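Local coordinates for PcaV transcriptional regulator (Streptomyces coelicolor, PDB 4G9Y), which probably binds DNA as a dimeric winged helix-turn-helix transcription factor of the MarR family that responds to the aromatic ligand 3,4-dihydroxybenzoate, at residues Q22-L27 with Q118-P123; T30-E35 with V111-M116; V43-V48 with R104-L109. All blocks are in the same frame, centred on the assembly; numbering follows the deposited sequence.

Contact 1: Q22-L27 with Q118-P123; sequences QAHYLL and QVFLAP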
loop_
_atom_site.group_PDB
_atom_site.type_symbol
_atom_site.label_atom_id
_atom_site.label_comp_id
_atom_site.label_asym_id
_atom_site.label_seq_id
_atom_site.Cartn_x
_atom_site.Cartn_y
_atom_site.Cartn_z
ATOM N N GLN A 22 6.030 1.681 -1.145
ATOM C CA GLN A 22 6.952 0.643 -0.697
ATOM C C GLN A 22 8.333 1.190 -0.352
ATOM O O GLN A 22 8.977 0.725 0.584
ATOM C CB GLN A 22 7.084 -0.438 -1.769
ATOM C CG GLN A 22 5.801 -1.233 -1.943
ATOM C CD GLN A 22 5.898 -2.313 -3.013
ATOM O OE1 GLN A 22 6.948 -2.498 -3.644
ATOM N NE2 GLN A 22 4.800 -3.039 -3.217
ATOM N N ALA A 23 8.795 2.164 -1.125
ATOM C CA ALA A 23 10.073 2.796 -0.837
ATOM C C ALA A 23 10.039 3.491 0.524
ATOM O O ALA A 23 11.009 3.445 1.272
ATOM C CB ALA A 23 10.429 3.788 -1.942
ATOM N N HIS A 24 8.922 4.125 0.861
ATOM C CA HIS A 24 8.825 4.772 2.171
ATOM C C HIS A 24 8.807 3.726 3.297
ATOM O O HIS A 24 9.432 3.901 4.346
ATOM C CB HIS A 24 7.580 5.656 2.253
ATOM C CG HIS A 24 7.549 6.509 3.476
ATOM N ND1 HIS A 24 7.002 6.082 4.665
ATOM C CD2 HIS A 24 8.044 7.747 3.712
ATOM C CE1 HIS A 24 7.148 7.027 5.577
ATOM N NE2 HIS A 24 7.772 8.050 5.022
ATOM N N TYR A 25 8.091 2.630 3.066
ATOM C CA TYR A 25 8.027 1.531 4.035
ATOM C C TYR A 25 9.413 0.929 4.249
ATOM O O TYR A 25 9.799 0.617 5.380
ATOM C CB TYR A 25 7.040 0.459 3.544
ATOM C CG TYR A 25 6.920 -0.760 4.432
ATOM C CD1 TYR A 25 7.631 -1.921 4.155
ATOM C CD2 TYR A 25 6.078 -0.752 5.544
ATOM C CE1 TYR A 25 7.512 -3.042 4.968
ATOM C CE2 TYR A 25 5.952 -1.860 6.356
ATOM C CZ TYR A 25 6.672 -3.002 6.067
ATOM O OH TYR A 25 6.545 -4.105 6.876
ATOM N N LEU A 26 10.168 0.782 3.167
ATOM C CA LEU A 26 11.547 0.291 3.262
ATOM C C LEU A 26 12.413 1.217 4.118
ATOM O O LEU A 26 13.174 0.756 4.967
ATOM C CB LEU A 26 12.163 0.119 1.864
ATOM C CG LEU A 26 13.662 -0.195 1.815
ATOM C CD1 LEU A 26 13.942 -1.595 2.330
ATOM C CD2 LEU A 26 14.229 -0.007 0.407
ATOM N N LEU A 27 12.293 2.526 3.915
ATOM C CA LEU A 27 13.108 3.464 4.688
ATOM C C LEU A 27 12.692 3.513 6.152
ATOM O O LEU A 27 13.527 3.710 7.031
ATOM C CB LEU A 27 13.059 4.869 4.090
ATOM C CG LEU A 27 14.012 5.181 2.934
ATOM C CD1 LEU A 27 14.140 6.687 2.803
ATOM C CD2 LEU A 27 15.385 4.544 3.145
ATOM N N GLN A 118 13.330 13.461 5.761
ATOM C CA GLN A 118 14.231 14.381 5.074
ATOM C C GLN A 118 15.086 13.622 4.049
ATOM O O GLN A 118 15.267 14.071 2.924
ATOM C CB GLN A 118 15.106 15.121 6.094
ATOM C CG GLN A 118 16.475 15.515 5.569
ATOM C CD GLN A 118 17.210 16.448 6.512
ATOM O OE1 GLN A 118 16.729 16.748 7.607
ATOM N NE2 GLN A 118 18.380 16.915 6.089
ATOM N N VAL A 119 15.599 12.457 4.437
ATOM C CA VAL A 119 16.330 11.603 3.500
ATOM C C VAL A 119 15.455 11.087 2.335
ATOM O O VAL A 119 15.890 11.040 1.184
ATOM C CB VAL A 119 17.030 10.440 4.254
ATOM C CG1 VAL A 119 17.556 9.380 3.291
ATOM C CG2 VAL A 119 18.151 10.982 5.130
ATOM N N PHE A 120 14.218 10.709 2.630
ATOM C CA PHE A 120 13.259 10.293 1.599
ATOM C C PHE A 120 13.061 11.334 0.476
ATOM O O PHE A 120 12.990 10.987 -0.716
ATOM C CB PHE A 120 11.912 9.983 2.275
ATOM C CG PHE A 120 10.868 9.397 1.361
ATOM C CD1 PHE A 120 11.038 8.140 0.806
ATOM C CD2 PHE A 120 9.693 10.085 1.104
ATOM C CE1 PHE A 120 10.055 7.578 -0.006
ATOM C CE2 PHE A 120 8.698 9.538 0.277
ATOM C CZ PHE A 120 8.878 8.279 -0.273
ATOM N N LEU A 121 12.956 12.603 0.861
ATOM C CA LEU A 121 12.732 13.698 -0.081
ATOM C C LEU A 121 14.037 14.304 -0.613
ATOM O O LEU A 121 14.017 15.135 -1.515
ATOM C CB LEU A 121 11.907 14.796 0.592
ATOM C CG LEU A 121 10.471 14.373 0.945
ATOM C CD1 LEU A 121 9.698 15.512 1.572
ATOM C CD2 LEU A 121 9.772 13.875 -0.288
ATOM N N ALA A 122 15.166 13.875 -0.063
ATOM C CA ALA A 122 16.468 14.485 -0.384
ATOM C C ALA A 122 16.986 14.487 -1.849
ATOM O O ALA A 122 17.803 15.334 -2.182
ATOM C CB ALA A 122 17.541 13.950 0.536
ATOM N N PRO A 123 16.566 13.526 -2.702
ATOM C CA PRO A 123 16.975 13.612 -4.117
ATOM C C PRO A 123 16.389 14.839 -4.813
ATOM O O PRO A 123 16.858 15.240 -5.865
ATOM C CB PRO A 123 16.342 12.366 -4.739
ATOM C CG PRO A 123 16.149 11.445 -3.626
ATOM C CD PRO A 123 15.942 12.227 -2.394
#
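Phe120 presents one face of its ring to the edge of the His24 imidazole. The two form a T-shaped pair with planes at 90° and centroids 4.9 Å apart, and CD2 of His24 stands over the middle of the phenyl ring, 3.8 Å above its plane. An imidazole C-H pointing into a phenyl face is electrostatically favourable, and it spends a carbon corner of the histidine on the aromatic partner while the nitrogen NE2 bonds to Asn117, one residue before 118-123. That bond and the edge-to-face contact together probably fix the rotation of the imidazole. Phe120 reaches across because its CG lies anti to the backbone N (chi1 -174°), which carries the ring up to the backbone of the opposing helix: Phe120 CE1 comes within 3.7 Å of His24 N and 4.3 Å of Ala23 CB. A small residue suits position 23, where the ring nearly rests on the helix surface. Leu27, one turn further on, sets its CD1 at the edge of the same ring, 4.0 Å from Phe120 CD1, and the same methyl lies 4.4 Å from Val119 CG1. Replacing Phe120 with an alanine would probably open a gap between the two helices and deprive the His24 ring of the face it leans on, making its orientation less certain. Around this group Leu20 of the same chain also packs on Phe120, while Val139 of the second subunit touches Phe120 and Gly14 of that subunit touches His24. The contact thus joins helix 13-31 to the end region of helix 100-121 in the helical dimerization region of the MarR fold, beside the 3,4-dihydroxybenzoate site to which His24 belongs.

Contact 2: T30-E35 with V111-M116; sequences TMVSEE and VRIARM
Arg112 reaches from its helix to the chain leaving helix 13-31, where its NE donates a hydrogen bond of 3.0 Å to Val32 O. The bond is bent, 143° at the hydrogen, and the donor lies somewhat off the carbonyl plane. A bend at chi3 (66°) turns the guanidinium back over this backbone; a long, flexible donor suits a place where the chain has left its helix and carbonyls lack helical partners. A water donates to both Met31 O and Arg112 O, at 2.8 Å each, and so ties the two backbones together. Beside these polar links lies an apolar layer. Met31 CB meets Met116 CG at 3.9 Å, and its bent chain brings CE to 3.8 Å from Met116 CA. Val32 divides its branches: CG1 touches Ile113 CG1 at 3.8 Å, whereas CG2 packs against Met116 CE, also at 3.8 Å. Flexible thioethers can follow this uneven surface, and the compact valine fits between its two neighbours. In the winged helix-turn-helix fold of MarR proteins this is where the first helix gives way to the link into the DNA-binding domain, lying against the long helix 100-121. Further out, Trp28 packs on both Ile113 and Met116, and Leu109 on Val32. Beyond them Ser33 OG accepts from Glu35 N in an ST turn, which shapes the chain as it moves away from the helix.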
loop_
_atom_site.group_PDB
_atom_site.type_symbol
_atom_site.label_atom_id
_atom_site.label_comp_id
_atom_site.label_asym_id
_atom_site.label_seq_id
_atom_site.Cartn_x
_atom_site.Cartn_y
_atom_site.Cartn_z
ATOM N N THR A 30 14.491 0.579 7.643
ATOM C CA THR A 30 15.944 0.658 7.728
ATOM C C THR A 30 16.429 1.865 8.544
ATOM O O THR A 30 17.497 1.825 9.124
ATOM C CB THR A 30 16.605 0.665 6.341
ATOM O OG1 THR A 30 16.148 1.798 5.618
ATOM C CG2 THR A 30 16.249 -0.597 5.549
ATOM N N MET A 31 15.644 2.930 8.613
ATOM C CA MET A 31 16.117 4.145 9.275
ATOM C C MET A 31 15.357 4.513 10.556
ATOM O O MET A 31 15.796 5.373 11.327
ATOM C CB MET A 31 16.072 5.334 8.311
ATOM C CG MET A 31 17.060 5.239 7.159
ATOM S SD MET A 31 16.937 6.743 6.178
ATOM C CE MET A 31 17.532 7.970 7.361
ATOM N N VAL A 32 14.198 3.912 10.766
ATOM C CA VAL A 32 13.419 4.259 11.950
ATOM C C VAL A 32 13.420 3.102 12.924
ATOM O O VAL A 32 14.018 3.195 13.987
ATOM C CB VAL A 32 11.986 4.670 11.616
ATOM C CG1 VAL A 32 11.214 4.958 12.893
ATOM C CG2 VAL A 32 11.986 5.912 10.680
ATOM N N SER A 33 12.773 2.005 12.543
ATOM C CA SER A 33 12.691 0.836 13.398
ATOM C C SER A 33 12.202 -0.394 12.650
ATOM O O SER A 33 11.249 -0.334 11.874
ATOM C CB SER A 33 11.746 1.097 14.570
ATOM O OG SER A 33 11.635 -0.076 15.361
ATOM N N GLU A 34 12.851 -1.518 12.912
ATOM C CA GLU A 34 12.400 -2.801 12.398
ATOM C C GLU A 34 11.387 -3.417 13.355
ATOM O O GLU A 34 10.751 -4.416 13.032
ATOM C CB GLU A 34 13.591 -3.748 12.224
ATOM C CG GLU A 34 14.525 -3.369 11.085
ATOM C CD GLU A 34 15.832 -4.148 11.107
ATOM O OE1 GLU A 34 15.985 -5.033 11.975
ATOM O OE2 GLU A 34 16.709 -3.870 10.263
ATOM N N GLU A 35 11.238 -2.812 14.532
ATOM C CA GLU A 35 10.366 -3.351 15.574
ATOM C C GLU A 35 9.070 -2.551 15.741
ATOM O O GLU A 35 7.984 -3.120 15.803
ATOM C CB GLU A 35 11.117 -3.418 16.907
ATOM C CG GLU A 35 10.421 -4.267 17.958
ATOM C CD GLU A 35 11.299 -4.522 19.169
ATOM O OE1 GLU A 35 12.501 -4.179 19.108
ATOM O OE2 GLU A 35 10.791 -5.064 20.178
ATOM N N VAL A 111 12.742 11.643 16.457
ATOM C CA VAL A 111 13.964 12.176 15.880
ATOM C C VAL A 111 14.344 11.381 14.623
ATOM O O VAL A 111 14.729 11.952 13.612
ATOM C CB VAL A 111 15.106 12.152 16.905
ATOM C CG1 VAL A 111 16.451 12.394 16.228
ATOM C CG2 VAL A 111 14.857 13.192 18.005
ATOM N N ARG A 112 14.213 10.061 14.681
ATOM C CA ARG A 112 14.572 9.216 13.544
ATOM C C ARG A 112 13.600 9.409 12.382
ATOM O O ARG A 112 13.996 9.391 11.214
ATOM C CB ARG A 112 14.642 7.745 13.970
ATOM C CG ARG A 112 15.723 7.515 15.043
ATOM C CD ARG A 112 15.809 6.069 15.514
ATOM N NE ARG A 112 16.261 5.162 14.464
ATOM C CZ ARG A 112 17.537 4.906 14.189
ATOM N NH1 ARG A 112 18.498 5.498 14.885
ATOM N NH2 ARG A 112 17.853 4.059 13.218
ATOM N N ILE A 113 12.329 9.614 12.707
ATOM C CA ILE A 113 11.321 9.780 11.681
ATOM C C ILE A 113 11.583 11.068 10.913
ATOM O O ILE A 113 11.473 11.100 9.687
ATOM C CB ILE A 113 9.905 9.777 12.278
ATOM C CG1 ILE A 113 9.545 8.358 12.743
ATOM C CG2 ILE A 113 8.872 10.300 11.256
ATOM C CD1 ILE A 113 8.405 8.321 13.727
ATOM N N ALA A 114 11.948 12.121 11.638
ATOM C CA ALA A 114 12.219 13.413 11.021
ATOM C C ALA A 114 13.403 13.309 10.055
ATOM O O ALA A 114 13.373 13.840 8.943
ATOM C CB ALA A 114 12.490 14.473 12.096
ATOM N N ARG A 115 14.445 12.613 10.487
ATOM C CA ARG A 115 15.618 12.415 9.656
ATOM C C ARG A 115 15.274 11.552 8.441
ATOM O O ARG A 115 15.726 11.816 7.314
ATOM C CB ARG A 115 16.744 11.784 10.484
ATOM C CG ARG A 115 18.099 11.737 9.794
ATOM C CD ARG A 115 19.192 12.356 10.665
ATOM N NE ARG A 115 19.334 11.671 11.948
ATOM C CZ ARG A 115 19.086 12.221 13.135
ATOM N NH1 ARG A 115 18.686 13.484 13.229
ATOM N NH2 ARG A 115 19.245 11.502 14.236
ATOM N N MET A 116 14.468 10.523 8.672
ATOM C CA MET A 116 14.119 9.594 7.609
ATOM C C MET A 116 13.332 10.278 6.499
ATOM O O MET A 116 13.611 10.079 5.316
ATOM C CB MET A 116 13.336 8.399 8.157
ATOM C CG MET A 116 12.960 7.391 7.083
ATOM S SD MET A 116 11.352 7.778 6.349
ATOM C CE MET A 116 10.236 7.493 7.737
HETATM O O HOH W 1 16.409 8.016 10.827
#

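Contact 3: V43-V48 with R104-L109; sequences VLNALV and RVHRRL
Helix 38-49 of the winged helix-turn-helix domain meets the long helix 100-121, which leads from the wing strands back toward the dimerization region, and His106 is the side chain that bridges them. The segments cross at -111° with their axes 9.8 Å apart, and the imidazole of His106 occupies the interface. Its CG lies anti to the backbone N, which carries the ring across to the opposing helix. There NE2 accepts a hydrogen bond from Asn45 ND2, 2.9 Å long and nearly straight at 166°. The amide N-H arrives in the ring plane, at its edge, and the amide lies nearly coplanar with the imidazole. Accepting at NE2 implies that this nitrogen is unprotonated, so the ring is probably neutral with its proton on ND1. Asparagine is apt here because its short amide offers an N-H without adding a charge. Val48, one turn along the helix, approaches the ring over a face: its CG2 sits 3.6 Å from the centroid of the His106 ring, 15° off the normal, in a CH-pi contact displaced toward the ND1 side. The imidazole is thereby held by a bond at its edge and a methyl on its face. Leu44 packs beside them, with its CB 4.2 Å from His106 CB and its CD1 4.2 Å from Val105 CG1, hydrocarbon surfaces that suit the more buried side. Tyr41 adds a ring lying nearly parallel to that of His106. Farther along, Leu44 and Val48 pack on Leu98 of strand 94-98, Val105 reaches Leu81, and Val43, on another side of its helix, packs on Val58 of helix 55-62 and on Ile69, Val72 and Leu76 of helix 66-78.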
loop_
_atom_site.group_PDB
_atom_site.type_symbol
_atom_site.label_atom_id
_atom_site.label_comp_id
_atom_site.label_asym_id
_atom_site.label_seq_id
_atom_site.Cartn_x
_atom_site.Cartn_y
_atom_site.Cartn_z
ATOM N N VAL A 43 0.074 5.546 17.484
ATOM C CA VAL A 43 -0.610 5.373 18.771
ATOM C C VAL A 43 0.177 6.015 19.921
ATOM O O VAL A 43 -0.388 6.732 20.748
ATOM C CB VAL A 43 -0.906 3.874 19.053
ATOM C CG1 VAL A 43 -1.429 3.673 20.468
ATOM C CG2 VAL A 43 -1.909 3.357 18.036
ATOM N N LEU A 44 1.481 5.757 19.988
ATOM C CA LEU A 44 2.307 6.423 20.997
ATOM C C LEU A 44 2.179 7.935 20.842
ATOM O O LEU A 44 2.046 8.676 21.819
ATOM C CB LEU A 44 3.780 6.032 20.848
ATOM C CG LEU A 44 4.154 4.559 20.957
ATOM C CD1 LEU A 44 5.613 4.372 20.517
ATOM C CD2 LEU A 44 3.936 4.063 22.381
ATOM N N ASN A 45 2.238 8.388 19.602
ATOM C CA ASN A 45 2.144 9.810 19.321
ATOM C C ASN A 45 0.832 10.434 19.781
ATOM O O ASN A 45 0.823 11.510 20.397
ATOM C CB ASN A 45 2.363 10.071 17.831
ATOM C CG ASN A 45 2.430 11.551 17.514
ATOM O OD1 ASN A 45 1.534 12.105 16.872
ATOM N ND2 ASN A 45 3.475 12.205 17.997
ATOM N N ALA A 46 -0.277 9.762 19.489
ATOM C CA ALA A 46 -1.584 10.229 19.938
ATOM C C ALA A 46 -1.662 10.312 21.470
ATOM O O ALA A 46 -2.303 11.207 22.034
ATOM C CB ALA A 46 -2.682 9.311 19.401
ATOM N N LEU A 47 -1.002 9.380 22.149
ATOM C CA LEU A 47 -1.100 9.311 23.609
ATOM C C LEU A 47 -0.159 10.290 24.329
ATOM O O LEU A 47 -0.363 10.604 25.500
ATOM C CB LEU A 47 -0.862 7.876 24.090
ATOM C CG LEU A 47 -1.984 6.887 23.746
ATOM C CD1 LEU A 47 -1.565 5.472 24.131
ATOM C CD2 LEU A 47 -3.287 7.287 24.453
ATOM N N VAL A 48 0.884 10.744 23.641
ATOM C CA VAL A 48 1.694 11.849 24.151
ATOM C C VAL A 48 0.865 13.137 24.161
ATOM O O VAL A 48 0.891 13.918 25.120
ATOM C CB VAL A 48 2.955 12.070 23.284
ATOM C CG1 VAL A 48 3.663 13.342 23.706
ATOM C CG2 VAL A 48 3.901 10.884 23.400
ATOM N N ARG A 104 9.931 7.593 26.189
ATOM C CA ARG A 104 11.308 7.599 25.715
ATOM C C ARG A 104 11.409 7.067 24.275
ATOM O O ARG A 104 12.077 7.658 23.414
ATOM C CB ARG A 104 12.160 6.762 26.674
ATOM C CG ARG A 104 13.658 6.775 26.418
ATOM C CD ARG A 104 14.403 6.108 27.591
ATOM N NE ARG A 104 14.206 6.834 28.853
ATOM C CZ ARG A 104 13.506 6.388 29.899
ATOM N NH1 ARG A 104 12.919 5.194 29.876
ATOM N NH2 ARG A 104 13.396 7.142 30.984
ATOM N N VAL A 105 10.737 5.958 24.014
ATOM C CA VAL A 105 10.714 5.377 22.678
ATOM C C VAL A 105 10.070 6.357 21.686
ATOM O O VAL A 105 10.571 6.559 20.574
ATOM C CB VAL A 105 9.983 4.006 22.676
ATOM C CG1 VAL A 105 9.654 3.552 21.254
ATOM C CG2 VAL A 105 10.837 2.955 23.389
ATOM N N HIS A 106 8.976 6.989 22.093
ATOM C CA HIS A 106 8.319 7.950 21.210
ATOM C C HIS A 106 9.260 9.096 20.853
ATOM O O HIS A 106 9.342 9.513 19.694
ATOM C CB HIS A 106 7.025 8.495 21.826
ATOM C CG HIS A 106 6.480 9.691 21.106
ATOM N ND1 HIS A 106 6.773 10.984 21.484
ATOM C CD2 HIS A 106 5.674 9.789 20.021
ATOM C CE1 HIS A 106 6.160 11.827 20.672
ATOM N NE2 HIS A 106 5.489 11.128 19.773
ATOM N N ARG A 107 9.973 9.610 21.847
ATOM C CA ARG A 107 10.937 10.675 21.605
ATOM C C ARG A 107 12.076 10.260 20.668
ATOM O O ARG A 107 12.408 10.994 19.738
ATOM C CB ARG A 107 11.526 11.193 22.924
ATOM C CG ARG A 107 12.265 12.521 22.778
ATOM C CD ARG A 107 13.092 12.856 24.016
ATOM N NE ARG A 107 12.491 12.332 25.243
ATOM C CZ ARG A 107 13.000 11.331 25.963
ATOM N NH1 ARG A 107 12.377 10.922 27.062
ATOM N NH2 ARG A 107 14.133 10.737 25.583
ATOM N N ARG A 108 12.687 9.102 20.915
ATOM C CA ARG A 108 13.795 8.643 20.081
ATOM C C ARG A 108 13.331 8.389 18.645
ATOM O O ARG A 108 14.019 8.760 17.693
ATOM C CB ARG A 108 14.455 7.377 20.653
ATOM C CG ARG A 108 15.014 7.556 22.070
ATOM C CD ARG A 108 15.989 6.442 22.454
ATOM N NE ARG A 108 15.434 5.105 22.251
ATOM C CZ ARG A 108 15.043 4.297 23.233
ATOM N NH1 ARG A 108 15.148 4.683 24.496
ATOM N NH2 ARG A 108 14.557 3.096 22.950
ATOM N N LEU A 109 12.176 7.748 18.490
ATOM C CA LEU A 109 11.668 7.449 17.151
ATOM C C LEU A 109 11.319 8.726 16.391
ATOM O O LEU A 109 11.572 8.813 15.199
ATOM C CB LEU A 109 10.467 6.506 17.206
ATOM C CG LEU A 109 10.832 5.096 17.700
ATOM C CD1 LEU A 109 9.626 4.201 17.735
ATOM C CD2 LEU A 109 11.937 4.463 16.867
#

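All three contacts draw on helix 100-121, which meets helix 13-31 in contact 1, the end of that helix and its following loop in contact 2, and helix 38-49 in contact 3. Contacts 1 and 2 are neighbours, their centres about 10 Å apart, and join where Met116 CE lies 3.7 Å from His24 NE2. Contact 2 passes on to contact 3 through Leu109, whose CD2 is 3.8 Å from Val32 O. Contacts 1 and 3 do not touch, their centres being about 21 Å apart. Contact 1 holds His24 of the 3,4-dihydroxybenzoate site. The side chain of Ser38, also of that site, is about 7 Å from that of Ile113 in contact 2; contact 3 lies farther off, with the Asn45 side chain about 9 Å from that of Ser38.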